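Local coordinates for solute carrier family 15 member 1 (Mus musculus, PDB 5A9D), which probably carries small peptides into intestinal cells together with protons, the crystallised portion being its immunoglobulin-like extracellular domain, at residues I7-I12 against S32-F37; I50-S55 against N77-R82. All blocks are in the same frame, centred on the assembly; numbering follows the deposited sequence.

Contact 1. Residues I7-I12 against S32-F37; sequences IKVLNI and SQTDTF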
loop_
_atom_site.group_PDB
_atom_site.type_symbol
_atom_site.label_atom_id
_atom_site.label_comp_id
_atom_site.label_asym_id
_atom_site.label_seq_id
_atom_site.Cartn_x
_atom_site.Cartn_y
_atom_site.Cartn_z
ATOM N N ILE A 7 3.985 -6.691 13.588
ATOM C CA ILE A 7 5.276 -6.157 13.157
ATOM C C ILE A 7 6.329 -7.265 13.074
ATOM O O ILE A 7 6.573 -7.977 14.039
ATOM C CB ILE A 7 5.777 -5.008 14.095
ATOM C CG1 ILE A 7 4.691 -3.929 14.314
ATOM C CG2 ILE A 7 7.104 -4.388 13.564
ATOM C CD1 ILE A 7 4.922 -2.936 15.496
ATOM N N LYS A 8 7.013 -7.314 11.940
ATOM C CA LYS A 8 8.146 -8.202 11.670
ATOM C C LYS A 8 9.331 -7.258 11.522
ATOM O O LYS A 8 9.175 -6.174 10.976
ATOM C CB LYS A 8 7.904 -8.970 10.355
ATOM C CG LYS A 8 9.069 -9.775 9.812
ATOM C CD LYS A 8 8.976 -9.701 8.315
ATOM C CE LYS A 8 8.844 -11.034 7.664
ATOM N NZ LYS A 8 8.355 -10.874 6.282
ATOM N N VAL A 9 10.491 -7.631 12.031
ATOM C CA VAL A 9 11.680 -6.773 11.895
ATOM C C VAL A 9 12.633 -7.437 10.911
ATOM O O VAL A 9 12.861 -8.631 11.013
ATOM C CB VAL A 9 12.380 -6.487 13.246
ATOM C CG1 VAL A 9 13.555 -5.492 13.072
ATOM C CG2 VAL A 9 11.380 -5.980 14.283
ATOM N N LEU A 10 13.170 -6.667 9.954
ATOM C CA LEU A 10 14.148 -7.168 9.010
ATOM C C LEU A 10 15.344 -6.221 9.055
ATOM O O LEU A 10 15.241 -5.031 8.739
ATOM C CB LEU A 10 13.529 -7.322 7.582
ATOM C CG LEU A 10 14.471 -7.516 6.368
ATOM C CD1 LEU A 10 15.291 -8.805 6.466
ATOM C CD2 LEU A 10 13.686 -7.547 5.055
ATOM N N ASN A 11 16.464 -6.755 9.508
ATOM C CA ASN A 11 17.728 -6.055 9.610
ATOM C C ASN A 11 18.455 -6.186 8.285
ATOM O O ASN A 11 18.957 -7.264 7.960
ATOM C CB ASN A 11 18.553 -6.641 10.756
ATOM C CG ASN A 11 19.842 -5.904 10.992
ATOM O OD1 ASN A 11 20.221 -5.024 10.237
ATOM N ND2 ASN A 11 20.552 -6.263 12.035
ATOM N N ILE A 12 18.528 -5.080 7.534
ATOM C CA ILE A 12 19.166 -5.005 6.219
ATOM C C ILE A 12 20.496 -4.228 6.252
ATOM O O ILE A 12 21.027 -3.883 5.195
ATOM C CB ILE A 12 18.190 -4.471 5.134
ATOM C CG1 ILE A 12 17.687 -3.035 5.438
ATOM C CG2 ILE A 12 17.035 -5.432 4.943
ATOM C CD1 ILE A 12 16.900 -2.386 4.284
ATOM N N SER A 32 19.020 -10.506 8.519
ATOM C CA SER A 32 18.146 -11.469 9.173
ATOM C C SER A 32 16.843 -10.797 9.569
ATOM O O SER A 32 16.793 -9.579 9.735
ATOM C CB SER A 32 18.831 -12.114 10.386
ATOM O OG SER A 32 18.803 -11.269 11.522
ATOM N N GLN A 33 15.796 -11.602 9.753
ATOM C CA GLN A 33 14.505 -11.106 10.166
ATOM C C GLN A 33 13.925 -11.919 11.321
ATOM O O GLN A 33 14.369 -13.041 11.553
ATOM C CB GLN A 33 13.536 -11.110 8.979
ATOM C CG GLN A 33 13.257 -12.497 8.382
ATOM C CD GLN A 33 12.274 -12.431 7.240
ATOM O OE1 GLN A 33 12.098 -11.401 6.599
ATOM N NE2 GLN A 33 11.624 -13.531 6.918
ATOM N N THR A 34 12.875 -11.392 11.978
ATOM C CA THR A 34 12.187 -12.160 13.017
ATOM C C THR A 34 11.394 -13.227 12.254
ATOM O O THR A 34 10.875 -12.934 11.179
ATOM C CB THR A 34 11.265 -11.256 13.855
ATOM O OG1 THR A 34 10.409 -10.552 12.965
ATOM C CG2 THR A 34 12.040 -10.288 14.744
ATOM N N ASP A 35 11.350 -14.451 12.761
ATOM C CA ASP A 35 10.646 -15.550 12.079
ATOM C C ASP A 35 9.134 -15.374 12.037
ATOM O O ASP A 35 8.476 -15.980 11.195
ATOM C CB ASP A 35 11.028 -16.933 12.652
ATOM C CG ASP A 35 11.208 -17.047 14.162
ATOM O OD1 ASP A 35 10.425 -16.398 14.910
ATOM O OD2 ASP A 35 12.085 -17.846 14.601
ATOM N N THR A 36 8.586 -14.538 12.936
ATOM C CA THR A 36 7.152 -14.288 13.004
ATOM C C THR A 36 6.880 -12.788 13.053
ATOM O O THR A 36 7.793 -11.963 13.246
ATOM C CB THR A 36 6.522 -14.939 14.276
ATOM O OG1 THR A 36 6.991 -14.257 15.450
ATOM C CG2 THR A 36 6.756 -16.451 14.376
ATOM N N PHE A 37 5.606 -12.448 12.900
ATOM C CA PHE A 37 5.120 -11.109 13.100
ATOM C C PHE A 37 4.812 -11.081 14.593
ATOM O O PHE A 37 4.170 -11.995 15.101
ATOM C CB PHE A 37 3.821 -10.886 12.294
ATOM C CG PHE A 37 4.049 -10.551 10.832
ATOM C CD1 PHE A 37 4.317 -9.245 10.433
ATOM C CD2 PHE A 37 3.997 -11.544 9.857
ATOM C CE1 PHE A 37 4.561 -8.943 9.091
ATOM C CE2 PHE A 37 4.214 -11.236 8.512
ATOM C CZ PHE A 37 4.487 -9.937 8.138
HETATM O O HOH W 1 10.578 -10.019 4.817
#

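Contact 2. Residues I50-S55 against N77-R82; sequences ISSSGS and NPSQYR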
loop_
_atom_site.group_PDB
_atom_site.type_symbol
_atom_site.label_atom_id
_atom_site.label_comp_id
_atom_site.label_asym_id
_atom_site.label_seq_id
_atom_site.Cartn_x
_atom_site.Cartn_y
_atom_site.Cartn_z
ATOM N N ILE A 50 15.134 1.982 18.551
ATOM C CA ILE A 50 16.038 1.176 17.738
ATOM C C ILE A 50 17.451 1.605 18.055
ATOM O O ILE A 50 17.750 2.804 18.111
ATOM C CB ILE A 50 15.711 1.338 16.228
ATOM C CG1 ILE A 50 14.273 0.879 15.900
ATOM C CG2 ILE A 50 16.737 0.627 15.348
ATOM C CD1 ILE A 50 13.776 1.389 14.582
ATOM N N SER A 51 18.320 0.622 18.280
ATOM C CA SER A 51 19.727 0.860 18.563
ATOM C C SER A 51 20.618 -0.095 17.774
ATOM O O SER A 51 20.138 -1.109 17.255
ATOM C CB SER A 51 19.989 0.759 20.063
ATOM O OG SER A 51 19.779 -0.542 20.587
ATOM N N SER A 52 21.920 0.237 17.694
ATOM C CA SER A 52 22.952 -0.552 17.028
ATOM C C SER A 52 24.048 -0.870 18.004
ATOM O O SER A 52 24.368 -0.048 18.873
ATOM C CB SER A 52 23.552 0.222 15.858
ATOM O OG SER A 52 23.046 -0.234 14.614
ATOM N N SER A 53 24.667 -2.050 17.834
ATOM C CA SER A 53 25.800 -2.483 18.638
ATOM C C SER A 53 26.972 -1.485 18.460
ATOM O O SER A 53 27.230 -1.035 17.338
ATOM C CB SER A 53 26.221 -3.895 18.242
ATOM O OG SER A 53 26.271 -4.050 16.833
ATOM N N GLY A 54 27.597 -1.102 19.575
ATOM C CA GLY A 54 28.706 -0.151 19.601
ATOM C C GLY A 54 28.274 1.305 19.518
ATOM O O GLY A 54 28.697 2.124 20.346
ATOM N N SER A 55 27.433 1.637 18.500
ATOM C CA SER A 55 26.899 2.976 18.234
ATOM C C SER A 55 25.938 3.436 19.351
ATOM O O SER A 55 24.887 2.820 19.526
ATOM C CB SER A 55 26.218 3.014 16.870
ATOM O OG SER A 55 25.738 4.312 16.566
ATOM N N ASN A 77 22.057 0.195 9.800
ATOM C CA ASN A 77 23.037 1.032 10.495
ATOM C C ASN A 77 23.197 2.424 9.837
ATOM O O ASN A 77 23.213 2.491 8.601
ATOM C CB ASN A 77 24.378 0.291 10.570
ATOM C CG ASN A 77 25.032 0.052 9.225
ATOM O OD1 ASN A 77 24.552 -0.735 8.395
ATOM N ND2 ASN A 77 26.149 0.734 8.979
ATOM N N PRO A 78 23.302 3.556 10.594
ATOM C CA PRO A 78 23.312 3.722 12.060
ATOM C C PRO A 78 21.945 4.124 12.643
ATOM O O PRO A 78 21.605 5.307 12.659
ATOM C CB PRO A 78 24.341 4.845 12.256
ATOM C CG PRO A 78 24.347 5.631 10.932
ATOM C CD PRO A 78 23.491 4.866 9.944
ATOM N N SER A 79 21.193 3.150 13.164
ATOM C CA SER A 79 19.855 3.316 13.764
ATOM C C SER A 79 18.823 3.957 12.794
ATOM O O SER A 79 18.073 4.866 13.165
ATOM C CB SER A 79 19.933 4.046 15.104
ATOM O OG SER A 79 20.695 3.281 16.028
ATOM N N GLN A 80 18.799 3.461 11.544
ATOM C CA GLN A 80 17.859 3.903 10.506
ATOM C C GLN A 80 16.718 2.897 10.419
ATOM O O GLN A 80 16.893 1.735 10.748
ATOM C CB GLN A 80 18.554 3.995 9.136
ATOM C CG GLN A 80 19.856 4.786 9.080
ATOM C CD GLN A 80 19.650 6.213 9.515
ATOM O OE1 GLN A 80 19.018 7.016 8.815
ATOM N NE2 GLN A 80 20.115 6.539 10.695
ATOM N N TYR A 81 15.557 3.341 9.988
ATOM C CA TYR A 81 14.407 2.464 9.840
ATOM C C TYR A 81 13.463 2.961 8.754
ATOM O O TYR A 81 13.530 4.111 8.345
ATOM C CB TYR A 81 13.635 2.287 11.183
ATOM C CG TYR A 81 12.821 3.499 11.592
ATOM C CD1 TYR A 81 13.407 4.551 12.302
ATOM C CD2 TYR A 81 11.477 3.619 11.229
ATOM C CE1 TYR A 81 12.681 5.702 12.625
ATOM C CE2 TYR A 81 10.746 4.770 11.534
ATOM C CZ TYR A 81 11.344 5.790 12.269
ATOM O OH TYR A 81 10.644 6.916 12.610
ATOM N N ARG A 82 12.566 2.076 8.326
ATOM C CA ARG A 82 11.459 2.361 7.436
ATOM C C ARG A 82 10.356 1.352 7.752
ATOM O O ARG A 82 10.624 0.148 7.820
ATOM C CB ARG A 82 11.838 2.271 5.952
ATOM C CG ARG A 82 10.651 2.721 5.058
ATOM C CD ARG A 82 10.832 2.350 3.605
ATOM N NE ARG A 82 12.159 2.741 3.121
ATOM C CZ ARG A 82 12.447 3.916 2.575
ATOM N NH1 ARG A 82 11.496 4.832 2.410
ATOM N NH2 ARG A 82 13.690 4.192 2.200
#

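Contact 1. Residues I7-I12 against S32-F37
V9 and T34 meet through both backbone and side chain. T34 N gives its hydrogen to V9 O over 2.9 Å, while V9 N turns to the T34 hydroxyl: V9 N to T34 OG1 is 3.1 Å, with 161° at the hydrogen. That hydroxyl also donates to the chain ahead, T34 OG1 reaching T36 O at 3.0 Å. A chi1 of 53°, which sets OG1 between the T34 backbone N and carbonyl carbon, lets it serve both partners.

Regular antiparallel pairing lies on one side of this break. N11 and S32 form a hydrogen-bonded pair, N11 N to S32 O measuring 2.9 Å, and L10 with Q33 is the adjoining non-hydrogen-bonded pair, where L10 CD1 rests against Q33 CB. On the other side, backbone bonding between strands 4-11 and 32-41 resumes at I7 with M38.

K8 reaches both ends of the partner segment. Its CB lies over one face of the F37 ring, 4.0 Å from the centroid and 29° off the normal. The rest of the chain bends away, at chi2 and chi3, until CE comes 3.4 Å from Q33 OE1. One water completes the link, accepting from K8 NZ at 2.8 Å and donating to Q33 OE1 at 2.7 Å.

D184 of the second subunit lies near both polar ends, through a weak, long ion pair with K8 NZ and a weak hydrogen bond from Q33 NE2. The N11 amide is held at both ends, ND2 by N15 O and L28 O and OD1 by G13 N, which fixes its rotation.

A hydroxyl thus replaces a backbone carbonyl: T34 OG1 satisfies V9 N and ties down T36 where strand 32-41, outermost in this chain's mixed immunoglobulin-like sheet, departs from antiparallel pairing with 4-11.

Contact 2. Residues I50-S55 against N77-R82
The S79 hydroxyl is bonded to G57 O, two residues past the end of 50-55, while it lies against the backbone of I50-S52. S79 OG to S51 CA, at 3.6 Å, is a packing distance. S79 O is in turn bonded to the T59 hydroxyl. The serine therefore fits between strand 49-52 and the chain that follows it.

Its backbone explains how it gets there. S79 has left-handed helical backbone angles and, with Q80, faces W76 in a G1 beta bulge; a cis peptide bond precedes P78 in the same turn. Q80 folds back to brace that turn, Q80 NE2 donating to P78 O at 2.8 Å with 155° at the hydrogen. The donor stands above the carbonyl plane, whereas the acceptor lies in the plane of the Q80 amide.

Farther along, the contact becomes apolar. I50 CD1 meets Y81 CB at 3.5 Å, the two side chains crossing at about a right angle. A chi1 of 74° places Y81 CG between its backbone N and carbonyl carbon, and the ring end is fixed by the bond between Y81 OH and A62 N.

Dispersion between I50 CD1 and Y81, and the hydrogen bonds of S79 to G57 and T59, join the two sheets of the sandwich here.

The two contacts come in series along the chain: 7-12 with 32-37 closes before 50-55 with 77-82 opens, strands 32-41 and 49-52 being consecutive. Their centres are 15 Å apart and their nearest atoms about 6 Å apart. Both reach the mixed sheet ordered 32-41, 4-11, 69-76, 80-88, at opposite margins. Contact 1 pairs neighbouring strands within it, whereas contact 2 connects its other outermost strand and preceding turn to strand 49-52 of the facing antiparallel sheet. One builds a sheet and the other joins two, as expected in an immunoglobulin-like sandwich. Several residues of contact 1 lie against the second subunit; in contact 2 R82 alone does, its NE bonding H124 O of that subunit.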